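Local coordinates for protein alpha-L-rhamnosidase (PDB 6GSZ) that probably hydrolyses terminal non-reducing alpha-L-rhamnose residues from alpha-L-rhamnosides, at residues A[250-255]-A[283-288]; A[680-685]-A[704-709]. One frame throughout, in Å; residues are numbered along the deposited sequence. Where two conformers were deposited one is given.

Contact 1: residues A[250-255]-A[283-288]; sequences SWKSST and FNSTGW. With ACT (acetate ion), chain B.
K252 runs out alongside the turn S285-W288. Its CB packs 4.1 Å from W288 CB and equally near W288 CE3. With CG anti to the carbonyl carbon (chi1 -63°) and the chain extended beyond, CD and CE pass S285 OG at 3.9 and 3.8 Å. At the tip, K252 NZ donates to S285 OG over 3.0 Å, and a water joins the same ammonium to W288 O. Two residues further along the strand, S254 CB sits over the indole, 3.5 Å from the centroid of the six-membered ring of W288 in a CH-pi contact close to the ring normal. F283 CE2 covers the opposite face near the rim, while the K252 carbonyl carbon lies at the indole edge. W288 NE1 is satisfied by Q275 OE1. A type II beta turn from S285 to W288 delivers the indole, closed by W288 N donating to S285 O, with G287 taking the positive phi (89°) of its third position. A second water links S254 OG, G287 O and an acetate, probably from the crystallisation liquor, bound to T255. The arrangement is a surface loop with a tryptophan laid on an edge strand, 252-254, which pairs with strand 132-140 in an antiparallel sheet of the N-terminal rhamnosidase domain.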
ATOM      1  N   SER A 250     -10.177 -23.311 -28.640  1.00 14.86           N
ATOM      2  CA  SER A 250     -11.161 -24.360 -28.312  1.00 15.40           C
ATOM      3  C   SER A 250     -12.185 -23.947 -27.237  1.00 15.52           C
ATOM      4  O   SER A 250     -13.161 -24.673 -27.013  1.00 17.76           O
ATOM      5  CB  SER A 250     -10.537 -25.690 -27.951  1.00 18.81           C
ATOM      6  OG  SER A 250      -9.908 -25.612 -26.671  1.00 17.58           O
ATOM      7  N   TRP A 251     -11.937 -22.832 -26.536  1.00 13.01           N
ATOM      8  CA  TRP A 251     -12.856 -22.373 -25.522  1.00 12.75           C
ATOM      9  C   TRP A 251     -14.080 -21.734 -26.178  1.00 12.41           C
ATOM     10  O   TRP A 251     -14.030 -21.332 -27.333  1.00 14.11           O
ATOM     11  CB  TRP A 251     -12.104 -21.409 -24.592  1.00 12.28           C
ATOM     12  CG  TRP A 251     -11.046 -21.981 -23.706  1.00 12.93           C
ATOM     13  CD1 TRP A 251     -10.026 -22.832 -24.040  1.00 11.87           C
ATOM     14  CD2 TRP A 251     -10.921 -21.695 -22.316  1.00 12.32           C
ATOM     15  NE1 TRP A 251      -9.238 -23.070 -22.950  1.00 12.41           N
ATOM     16  CE2 TRP A 251      -9.784 -22.406 -21.883  1.00 12.48           C
ATOM     17  CE3 TRP A 251     -11.668 -20.958 -21.382  1.00 12.92           C
ATOM     18  CZ2 TRP A 251      -9.340 -22.331 -20.564  1.00 11.21           C
ATOM     19  CZ3 TRP A 251     -11.206 -20.882 -20.081  1.00 12.65           C
ATOM     20  CH2 TRP A 251     -10.088 -21.609 -19.680  1.00 13.17           C
ATOM     21  N   LYS A 252     -15.119 -21.610 -25.378  1.00 12.19           N
ATOM     22  CA  LYS A 252     -16.330 -20.889 -25.776  1.00 12.51           C
ATOM     23  C   LYS A 252     -16.555 -19.701 -24.858  1.00 11.82           C
ATOM     24  O   LYS A 252     -15.975 -19.620 -23.763  1.00 12.11           O
ATOM     25  CB  LYS A 252     -17.556 -21.788 -25.743  1.00 15.00           C
ATOM     26  CG  LYS A 252     -17.494 -22.961 -26.726  1.00 17.07           C
ATOM     27  CD  LYS A 252     -18.861 -23.605 -26.902  1.00 25.73           C
ATOM     28  CE  LYS A 252     -18.854 -24.900 -27.654  1.00 33.49           C
ATOM     29  NZ  LYS A 252     -20.263 -25.288 -27.861  1.00 44.89           N
ATOM     30  N   SER A 253     -17.345 -18.741 -25.306  1.00 11.39           N
ATOM     31  CA  SER A 253     -17.539 -17.483 -24.593  1.00 12.08           C
ATOM     32  C   SER A 253     -18.985 -17.000 -24.692  1.00 11.73           C
ATOM     33  O   SER A 253     -19.756 -17.351 -25.609  1.00 12.50           O
ATOM     34  CB  SER A 253     -16.604 -16.404 -25.135  1.00 13.28           C
ATOM     35  OG  SER A 253     -16.885 -16.142 -26.500  1.00 13.31           O
ATOM     36  N   SER A 254     -19.394 -16.178 -23.751  1.00 11.91           N
ATOM     37  CA  SER A 254     -20.756 -15.586 -23.718  1.00 12.64           C
ATOM     38  C   SER A 254     -20.755 -14.412 -22.758  1.00 11.82           C
ATOM     39  O   SER A 254     -20.003 -14.411 -21.777  1.00 14.28           O
ATOM     40  CB  SER A 254     -21.736 -16.609 -23.205  1.00 15.73           C
ATOM     41  OG  SER A 254     -23.045 -16.098 -23.149  1.00 17.63           O
ATOM     42  N   THR A 255     -21.639 -13.444 -22.948  1.00 13.27           N
ATOM     43  CA  THR A 255     -21.995 -12.550 -21.907  1.00 14.48           C
ATOM     44  C   THR A 255     -22.769 -13.294 -20.825  1.00 13.83           C
ATOM     45  O   THR A 255     -23.255 -14.413 -21.031  1.00 14.35           O
ATOM     46  CB  THR A 255     -22.821 -11.377 -22.433  1.00 14.79           C
ATOM     47  OG1 THR A 255     -24.001 -11.925 -23.037  1.00 17.11           O
ATOM     48  CG2 THR A 255     -22.020 -10.518 -23.379  1.00 18.76           C
ATOM     49  N   PHE A 283     -23.069 -28.875 -19.283  1.00 22.39           N
ATOM     50  CA  PHE A 283     -23.729 -27.604 -19.474  1.00 19.10           C
ATOM     51  C   PHE A 283     -24.259 -27.475 -20.897  1.00 19.90           C
ATOM     52  O   PHE A 283     -23.591 -27.915 -21.836  1.00 23.58           O
ATOM     53  CB  PHE A 283     -22.711 -26.494 -19.205  1.00 18.63           C
ATOM     54  CG  PHE A 283     -23.235 -25.097 -19.406  1.00 16.26           C
ATOM     55  CD1 PHE A 283     -24.208 -24.594 -18.547  1.00 15.71           C
ATOM     56  CD2 PHE A 283     -22.740 -24.289 -20.418  1.00 16.43           C
ATOM     57  CE1 PHE A 283     -24.701 -23.312 -18.723  1.00 17.98           C
ATOM     58  CE2 PHE A 283     -23.214 -23.003 -20.569  1.00 17.38           C
ATOM     59  CZ  PHE A 283     -24.192 -22.522 -19.718  1.00 17.43           C
ATOM     60  N   ASN A 284     -25.396 -26.786 -21.038  1.00 21.31           N
ATOM     61  CA  ASN A 284     -25.970 -26.443 -22.342  1.00 25.27           C
ATOM     62  C   ASN A 284     -25.275 -25.182 -22.859  1.00 20.96           C
ATOM     63  O   ASN A 284     -25.665 -24.097 -22.497  1.00 25.51           O
ATOM     64  CB  ASN A 284     -27.480 -26.145 -22.265  1.00 32.31           C
ATOM     65  CG  ASN A 284     -28.064 -25.682 -23.588  1.00 36.67           C
ATOM     66  OD1 ASN A 284     -27.454 -25.887 -24.645  1.00 31.07           O
ATOM     67  ND2 ASN A 284     -29.258 -25.088 -23.547  1.00 40.55           N
ATOM     68  N   SER A 285     -24.297 -25.338 -23.744  1.00 20.45           N
ATOM     69  CA  SER A 285     -23.546 -24.196 -24.242  1.00 21.45           C
ATOM     70  C   SER A 285     -24.068 -23.741 -25.609  1.00 24.59           C
ATOM     71  O   SER A 285     -23.359 -23.045 -26.332  1.00 25.84           O
ATOM     72  CB  SER A 285     -22.091 -24.515 -24.317  1.00 23.53           C
ATOM     73  OG  SER A 285     -21.859 -25.451 -25.342  1.00 30.37           O
ATOM     74  N   THR A 286     -25.301 -24.149 -25.957  1.00 25.78           N
ATOM     75  CA  THR A 286     -25.989 -23.616 -27.088  1.00 31.28           C
ATOM     76  C   THR A 286     -26.047 -22.105 -26.966  1.00 25.83           C
ATOM     77  O   THR A 286     -26.371 -21.535 -25.886  1.00 34.24           O
ATOM     78  CB  THR A 286     -27.415 -24.162 -27.213  1.00 32.67           C
ATOM     79  OG1 THR A 286     -27.143 -25.555 -27.394  1.00 45.99           O
ATOM     80  CG2 THR A 286     -28.226 -23.546 -28.344  1.00 34.60           C
ATOM     81  N   GLY A 287     -25.708 -21.461 -28.068  1.00 26.33           N
ATOM     82  CA  GLY A 287     -25.743 -20.033 -28.095  1.00 26.75           C
ATOM     83  C   GLY A 287     -24.441 -19.396 -27.663  1.00 21.89           C
ATOM     84  O   GLY A 287     -24.297 -18.201 -27.885  1.00 25.09           O
ATOM     85  N   TRP A 288     -23.509 -20.165 -27.079  1.00 18.60           N
ATOM     86  CA  TRP A 288     -22.194 -19.627 -26.788  1.00 15.03           C
ATOM     87  C   TRP A 288     -21.421 -19.467 -28.095  1.00 15.32           C
ATOM     88  O   TRP A 288     -21.626 -20.199 -29.084  1.00 18.88           O
ATOM     89  CB  TRP A 288     -21.437 -20.461 -25.744  1.00 14.57           C
ATOM     90  CG  TRP A 288     -21.948 -20.297 -24.349  1.00 14.44           C
ATOM     91  CD1 TRP A 288     -23.235 -20.317 -23.922  1.00 17.27           C
ATOM     92  CD2 TRP A 288     -21.167 -19.998 -23.170  1.00 13.51           C
ATOM     93  NE1 TRP A 288     -23.337 -20.072 -22.585  1.00 15.83           N
ATOM     94  CE2 TRP A 288     -22.080 -19.860 -22.095  1.00 13.83           C
ATOM     95  CE3 TRP A 288     -19.805 -19.794 -22.894  1.00 12.07           C
ATOM     96  CZ2 TRP A 288     -21.665 -19.555 -20.793  1.00 14.65           C
ATOM     97  CZ3 TRP A 288     -19.403 -19.472 -21.619  1.00 14.43           C
ATOM     98  CH2 TRP A 288     -20.323 -19.360 -20.581  1.00 14.55           C
TER
HETATM   99  C   ACT B 965     -23.442 -12.596 -26.274  1.00 25.95           C
HETATM  100  O   ACT B 965     -22.616 -13.485 -25.788  1.00 27.42           O
HETATM  101  OXT ACT B 965     -24.470 -12.136 -25.664  1.00 42.68           O
HETATM  102  CH3 ACT B 965     -23.206 -11.852 -27.500  1.00 29.28           C
HETATM  103  O   HOH W   1     -21.775 -22.965 -29.508  1.00 46.70           O
HETATM  104  O   HOH W   2     -23.658 -15.897 -26.384  1.00 45.45           O

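Contact 2: residues A[680-685]-A[704-709]; sequences RLVNII and HTLSKY
T705 OG1 bonds to L701 O, one turn back in its own helix, while the other branch of the same side chain, CG2, lies 4.4 Å from L681 CD2 across the contact. T705 also touches L663 and Y664 of helix 656-664. Next to it, L706 reaches toward helix 671-687. Its CB sets off to the flank, but with CG anti to the carbonyl carbon (chi1 -73°) both methyls are brought round to the neighbouring helix. L706 CD2 falls between two side chains, 3.9 Å from V682 CG2 and 4.0 Å from L681 CD2, each crossing the leucine at a slant. L706 CD1 instead meets I685 CD1 tip to tip, also at 3.9 Å. The two helices belong to the catalytic domain of the six-hairpin glycosidase clan, an (alpha/alpha)6 barrel, and the axes of 680-685 and 704-708 come within 11.4 Å, with 128° between their chain directions. Side chains alone bridge that gap, and no hydrogen bond crosses it. Helix 699-708 ends just beyond L706: Y709 is the first residue to leave helical geometry, and Y709 N donates to L706 O at 3.1 Å. E711, in the loop that follows, packs against both V682 and L706.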
ATOM      1  N   ARG A 680      12.354  30.677  15.717  1.00 15.86           N
ATOM      2  CA  ARG A 680      11.410  31.464  14.927  1.00 17.09           C
ATOM      3  C   ARG A 680      10.256  30.601  14.417  1.00 17.61           C
ATOM      4  O   ARG A 680       9.117  31.081  14.386  1.00 18.50           O
ATOM      5  CB  ARG A 680      12.086  32.139  13.731  1.00 17.39           C
ATOM      6  CG  ARG A 680      13.090  33.194  14.140  1.00 18.79           C
ATOM      7  CD  ARG A 680      13.408  34.174  13.032  1.00 19.27           C
ATOM      8  NE  ARG A 680      13.822  33.551  11.794  1.00 18.33           N
ATOM      9  CZ  ARG A 680      15.006  33.044  11.516  1.00 18.32           C
ATOM     10  NH1 ARG A 680      15.995  33.148  12.405  1.00 19.92           N
ATOM     11  NH2 ARG A 680      15.183  32.403  10.364  1.00 17.57           N
ATOM     12  N   LEU A 681      10.545  29.337  14.072  1.00 16.79           N
ATOM     13  CA  LEU A 681       9.485  28.407  13.648  1.00 14.87           C
ATOM     14  C   LEU A 681       8.453  28.242  14.775  1.00 16.04           C
ATOM     15  O   LEU A 681       7.213  28.325  14.569  1.00 17.56           O
ATOM     16  CB  LEU A 681      10.095  27.067  13.203  1.00 15.35           C
ATOM     17  CG  LEU A 681       9.064  25.986  12.858  1.00 15.89           C
ATOM     18  CD1 LEU A 681       8.047  26.420  11.777  1.00 16.97           C
ATOM     19  CD2 LEU A 681       9.793  24.704  12.396  1.00 17.50           C
ATOM     20  N   VAL A 682       8.948  28.008  15.991  1.00 16.05           N
ATOM     21  CA  VAL A 682       8.062  27.813  17.160  1.00 16.98           C
ATOM     22  C   VAL A 682       7.224  29.084  17.383  1.00 19.23           C
ATOM     23  O   VAL A 682       6.030  28.973  17.699  1.00 19.29           O
ATOM     24  CB  VAL A 682       8.859  27.445  18.421  1.00 18.54           C
ATOM     25  CG1 VAL A 682       7.993  27.516  19.676  1.00 21.23           C
ATOM     26  CG2 VAL A 682       9.493  26.074  18.286  1.00 19.96           C
ATOM     27  N   ASN A 683       7.837  30.261  17.217  1.00 18.30           N
ATOM     28  CA  ASN A 683       7.142  31.529  17.404  1.00 21.08           C
ATOM     29  C   ASN A 683       6.020  31.690  16.369  1.00 20.19           C
ATOM     30  O   ASN A 683       4.913  32.099  16.767  1.00 21.45           O
ATOM     31  CB  ASN A 683       8.109  32.712  17.354  1.00 27.65           C
ATOM     32  CG  ASN A 683       7.425  34.021  17.678  1.00 30.78           C
ATOM     33  OD1 ASN A 683       6.889  34.176  18.770  1.00 31.92           O
ATOM     34  ND2 ASN A 683       7.406  34.942  16.733  1.00 31.71           N
ATOM     35  N   ILE A 684       6.301  31.383  15.091  1.00 19.95           N
ATOM     36  CA  ILE A 684       5.282  31.469  14.009  1.00 17.91           C
ATOM     37  C   ILE A 684       4.112  30.523  14.323  1.00 19.31           C
ATOM     38  O   ILE A 684       2.952  30.911  14.137  1.00 20.34           O
ATOM     39  CB  ILE A 684       5.912  31.158  12.632  1.00 22.44           C
ATOM     40  CG1 ILE A 684       6.728  32.350  12.127  1.00 26.37           C
ATOM     41  CG2 ILE A 684       4.849  30.726  11.632  1.00 28.93           C
ATOM     42  CD1 ILE A 684       7.901  31.963  11.240  1.00 36.90           C
ATOM     43  N   ILE A 685       4.424  29.309  14.792  1.00 17.68           N
ATOM     44  CA  ILE A 685       3.407  28.329  15.146  1.00 17.79           C
ATOM     45  C   ILE A 685       2.540  28.858  16.299  1.00 19.79           C
ATOM     46  O   ILE A 685       1.320  28.769  16.266  1.00 18.22           O
ATOM     47  CB  ILE A 685       4.067  26.978  15.453  1.00 16.67           C
ATOM     48  CG1 ILE A 685       4.648  26.367  14.172  1.00 16.18           C
ATOM     49  CG2 ILE A 685       3.117  26.049  16.179  1.00 18.31           C
ATOM     50  CD1 ILE A 685       5.633  25.217  14.417  1.00 18.01           C
ATOM     51  N   HIS A 704       8.830  15.972  13.142  1.00 12.76           N
ATOM     52  CA  HIS A 704      10.189  15.473  13.257  1.00 13.62           C
ATOM     53  C   HIS A 704      11.178  16.626  13.310  1.00 13.29           C
ATOM     54  O   HIS A 704      12.207  16.529  14.004  1.00 14.54           O
ATOM     55  CB  HIS A 704      10.543  14.514  12.131  1.00 14.05           C
ATOM     56  CG  HIS A 704       9.699  13.299  12.174  1.00 13.03           C
ATOM     57  ND1 HIS A 704       9.732  12.427  13.238  1.00 15.87           N
ATOM     58  CD2 HIS A 704       8.753  12.839  11.325  1.00 15.13           C
ATOM     59  CE1 HIS A 704       8.858  11.449  13.023  1.00 13.50           C
ATOM     60  NE2 HIS A 704       8.233  11.694  11.864  1.00 14.18           N
ATOM     61  N   THR A 705      10.880  17.719  12.614  1.00 12.82           N
ATOM     62  CA  THR A 705      11.744  18.869  12.586  1.00 12.92           C
ATOM     63  C   THR A 705      11.739  19.513  13.974  1.00 13.21           C
ATOM     64  O   THR A 705      12.800  19.876  14.541  1.00 14.31           O
ATOM     65  CB  THR A 705      11.319  19.888  11.524  1.00 14.78           C
ATOM     66  OG1 THR A 705      11.378  19.285  10.224  1.00 15.55           O
ATOM     67  CG2 THR A 705      12.185  21.127  11.548  1.00 14.54           C
ATOM     68  N   LEU A 706      10.544  19.701  14.552  1.00 13.63           N
ATOM     69  CA  LEU A 706      10.441  20.344  15.847  1.00 14.54           C
ATOM     70  C   LEU A 706      11.131  19.481  16.899  1.00 14.58           C
ATOM     71  O   LEU A 706      11.895  19.997  17.744  1.00 14.84           O
ATOM     72  CB  LEU A 706       8.968  20.621  16.188  1.00 15.27           C
ATOM     73  CG  LEU A 706       8.346  21.758  15.387  1.00 16.28           C
ATOM     74  CD1 LEU A 706       6.834  21.672  15.457  1.00 19.10           C
ATOM     75  CD2 LEU A 706       8.833  23.103  15.896  1.00 18.15           C
ATOM     76  N   SER A 707      10.927  18.174  16.878  1.00 14.25           N
ATOM     77  CA  SER A 707      11.571  17.280  17.848  1.00 14.46           C
ATOM     78  C   SER A 707      13.096  17.278  17.672  1.00 14.37           C
ATOM     79  O   SER A 707      13.828  17.223  18.660  1.00 15.64           O
ATOM     80  CB  SER A 707      11.009  15.879  17.744  1.00 14.41           C
ATOM     81  OG  SER A 707       9.641  15.874  18.129  1.00 15.43           O
ATOM     82  N   LYS A 708      13.607  17.373  16.446  1.00 15.48           N
ATOM     83  CA  LYS A 708      15.044  17.402  16.156  1.00 15.94           C
ATOM     84  C   LYS A 708      15.702  18.557  16.927  1.00 17.19           C
ATOM     85  O   LYS A 708      16.857  18.417  17.375  1.00 18.86           O
ATOM     86  CB  LYS A 708      15.257  17.577  14.647  1.00 17.23           C
ATOM     87  CG  LYS A 708      16.695  17.775  14.181  1.00 18.77           C
ATOM     88  CD  LYS A 708      16.786  17.825  12.672  1.00 22.21           C
ATOM     89  CE  LYS A 708      18.198  18.023  12.156  1.00 24.99           C
ATOM     90  NZ  LYS A 708      18.275  17.717  10.711  1.00 30.12           N
ATOM     91  N   TYR A 709      14.957  19.650  17.142  1.00 15.09           N
ATOM     92  CA  TYR A 709      15.461  20.871  17.816  0.50 15.98           C
ATOM     93  C   TYR A 709      14.931  21.023  19.238  1.00 17.56           C
ATOM     94  O   TYR A 709      15.039  22.123  19.845  1.00 21.63           O
ATOM     95  CB  TYR A 709      15.140  22.095  16.958  0.50 17.54           C
ATOM     96  CG  TYR A 709      16.228  22.232  15.947  0.50 17.64           C
ATOM     97  CD1 TYR A 709      17.444  22.774  16.312  0.50 19.82           C
ATOM     98  CD2 TYR A 709      16.109  21.657  14.700  0.50 18.92           C
ATOM     99  CE1 TYR A 709      18.497  22.837  15.420  0.50 19.57           C
ATOM    100  CE2 TYR A 709      17.150  21.703  13.796  0.50 17.27           C
ATOM    101  CZ  TYR A 709      18.342  22.304  14.156  0.50 17.99           C
ATOM    102  OH  TYR A 709      19.360  22.317  13.272  0.50 18.58           O
TER

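In the fold
The two contacts share no element of structure: contact 1 lies in the N-terminal rhamnosidase domain, contact 2 in the six-hairpin glycosidase domain, on opposite sides of the chain's centre with nearest atoms about 49 Å apart. Contact 1 is a surface contact, joining an edge strand to a loop, and its chemistry is mixed, combining a lysine-serine hydrogen bond, an aromatic face and bridging waters. Contact 2 is largely buried and joins two helices through aliphatic methyls alone, the one polar side chain that takes part, T705, bonding within its own helix. In both, one bulky residue of the later segment, W288 or L706, supplies most of the surface that meets the earlier one.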